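Local coordinates for protein BlEst2 (Bacillus licheniformis, PDB 6WPX) that probably hydrolyses ester bonds as a secreted lipase or esterase, held here in a propeptide form whose C-terminal domain is autoinhibitory, at residues L169-D174 and A346-G351. Numbering follows the deposited sequence.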
loop_
_atom_site.group_PDB
_atom_site.type_symbol
_atom_site.label_atom_id
_atom_site.label_comp_id
_atom_site.label_asym_id
_atom_site.label_seq_id
_atom_site.Cartn_x
_atom_site.Cartn_y
_atom_site.Cartn_z
ATOM N N LEU A 169 9.208 -0.144 14.436
ATOM C CA LEU A 169 7.925 -0.829 14.233
ATOM C C LEU A 169 8.137 -2.298 13.767
ATOM O O LEU A 169 7.217 -3.118 13.868
ATOM C CB LEU A 169 6.995 -0.069 13.258
ATOM C CG LEU A 169 6.373 1.268 13.734
ATOM C CD1 LEU A 169 5.228 1.710 12.792
ATOM C CD2 LEU A 169 5.832 1.181 15.155
ATOM N N GLY A 170 9.351 -2.607 13.286
ATOM C CA GLY A 170 9.713 -3.912 12.731
ATOM C C GLY A 170 8.942 -4.174 11.457
ATOM O O GLY A 170 8.632 -5.322 11.138
ATOM N N GLN A 171 8.572 -3.096 10.744
ATOM C CA GLN A 171 7.771 -3.211 9.527
ATOM C C GLN A 171 8.617 -3.540 8.308
ATOM O O GLN A 171 8.070 -3.717 7.221
ATOM C CB GLN A 171 6.869 -1.970 9.304
ATOM C CG GLN A 171 7.595 -0.708 8.860
ATOM C CD GLN A 171 6.689 0.495 8.845
ATOM O OE1 GLN A 171 6.748 1.355 9.724
ATOM N NE2 GLN A 171 5.829 0.588 7.843
ATOM N N LYS A 172 9.939 -3.586 8.458
ATOM C CA LYS A 172 10.747 -3.970 7.327
ATOM C C LYS A 172 10.985 -5.454 7.428
ATOM O O LYS A 172 11.597 -5.952 8.380
ATOM C CB LYS A 172 12.045 -3.171 7.195
ATOM C CG LYS A 172 11.828 -1.729 6.739
ATOM C CD LYS A 172 13.144 -0.949 6.746
ATOM C CE LYS A 172 13.074 0.226 5.798
ATOM N NZ LYS A 172 14.207 1.172 5.990
ATOM N N ASN A 173 10.383 -6.170 6.496
ATOM C CA ASN A 173 10.531 -7.601 6.374
ATOM C C ASN A 173 10.363 -7.875 4.893
ATOM O O ASN A 173 10.049 -6.956 4.133
ATOM C CB ASN A 173 9.524 -8.367 7.257
ATOM C CG ASN A 173 8.069 -8.011 7.013
ATOM O OD1 ASN A 173 7.606 -7.945 5.890
ATOM N ND2 ASN A 173 7.303 -7.807 8.061
ATOM N N ASP A 174 10.603 -9.119 4.486
ATOM C CA ASP A 174 10.543 -9.536 3.104
ATOM C C ASP A 174 9.181 -9.291 2.477
ATOM O O ASP A 174 9.152 -8.974 1.292
ATOM C CB ASP A 174 10.894 -11.012 3.000
ATOM C CG ASP A 174 12.363 -11.353 3.193
ATOM O OD1 ASP A 174 13.176 -10.419 3.348
ATOM O OD2 ASP A 174 12.705 -12.551 3.112
ATOM N N ALA A 346 -2.145 0.942 10.260
ATOM C CA ALA A 346 -2.580 -0.404 9.848
ATOM C C ALA A 346 -1.680 -0.938 8.740
ATOM O O ALA A 346 -0.833 -0.201 8.277
ATOM C CB ALA A 346 -3.992 -0.288 9.380
ATOM N N ASP A 347 -1.907 -2.190 8.347
ATOM C CA ASP A 347 -1.181 -2.861 7.234
ATOM C C ASP A 347 0.335 -2.648 7.366
ATOM O O ASP A 347 0.917 -3.027 8.371
ATOM C CB ASP A 347 -1.808 -2.579 5.851
ATOM C CG ASP A 347 -1.961 -1.129 5.344
ATOM O OD1 ASP A 347 -2.964 -0.487 5.677
ATOM O OD2 ASP A 347 -1.074 -0.666 4.605
ATOM N N VAL A 348 0.923 -2.099 6.319
ATOM C CA VAL A 348 2.356 -1.752 6.194
ATOM C C VAL A 348 2.844 -1.038 7.453
ATOM O O VAL A 348 3.958 -1.307 7.822
ATOM C CB VAL A 348 2.532 -0.930 4.917
ATOM C CG1 VAL A 348 3.811 -0.137 4.915
ATOM C CG2 VAL A 348 2.425 -1.832 3.710
ATOM N N PHE A 349 2.023 -0.177 8.062
ATOM C CA PHE A 349 2.470 0.514 9.270
ATOM C C PHE A 349 1.851 -0.094 10.549
ATOM O O PHE A 349 1.886 0.550 11.600
ATOM C CB PHE A 349 2.200 2.035 9.180
ATOM C CG PHE A 349 3.124 2.787 8.247
ATOM C CD1 PHE A 349 2.808 2.944 6.905
ATOM C CD2 PHE A 349 4.304 3.341 8.714
ATOM C CE1 PHE A 349 3.670 3.641 6.043
ATOM C CE2 PHE A 349 5.169 4.033 7.849
ATOM C CZ PHE A 349 4.840 4.190 6.527
ATOM N N GLU A 350 1.340 -1.339 10.493
ATOM C CA GLU A 350 0.796 -2.006 11.683
ATOM C C GLU A 350 1.786 -1.915 12.875
ATOM O O GLU A 350 3.001 -2.087 12.693
ATOM C CB GLU A 350 0.492 -3.481 11.373
ATOM C CG GLU A 350 -0.117 -4.270 12.517
ATOM C CD GLU A 350 -0.664 -5.608 12.083
ATOM O OE1 GLU A 350 -1.896 -5.700 11.892
ATOM O OE2 GLU A 350 0.140 -6.539 11.850
ATOM N N GLY A 351 1.257 -1.610 14.057
ATOM C CA GLY A 351 2.056 -1.523 15.275
ATOM C C GLY A 351 2.346 -0.123 15.771
ATOM O O GLY A 351 2.857 0.041 16.872
#
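Q171 sets the NE2 end of its side-chain amide over one face of the F349 ring, with NE2 3.3 Å above the ring plane and displaced toward the rim. Here a loop of the alpha/beta-hydrolase domain, joining helices 163-169 and 174-178, meets the hairpin loop between strands 341-344 and 353-360 of an antiparallel sheet in the C-terminal part of the chain, a region that probably belongs to the autoinhibitory C-terminal domain. Amide and ring planes stand 89° apart, so the amide is upright on the ring and not stacked flat on it, with OE1 beyond the rim near CD2. The long, flexible glutamine suits this place: beyond CG the chain runs extended and carries the amide across to the other loop. NE2 also comes within 2.7 Å of V348 O, but the angle is too poor for a hydrogen bond, and OE1, though buried, has no partner in the model. L169 adds a branched apolar end at the edge of the same ring, near its plane, where CD1 lies 4.5 Å from F349 CD2. G170 ends helix 163-169 in a Schellman motif, where its positive phi (66°) is easily reached by a residue with no side chain. In the facing loop, F349 N bonds back to A346 O, and F349 O accepts a bond from T345 OG1, which together hold the turn that carries the ring; A157 and L156 of helix 152-157 touch V348 and F349, respectively. G351 suits its position because a CB would be jammed against the preceding carbonyl oxygen. The second methyl of L169, CD2, rests 3.6 Å from G351 O.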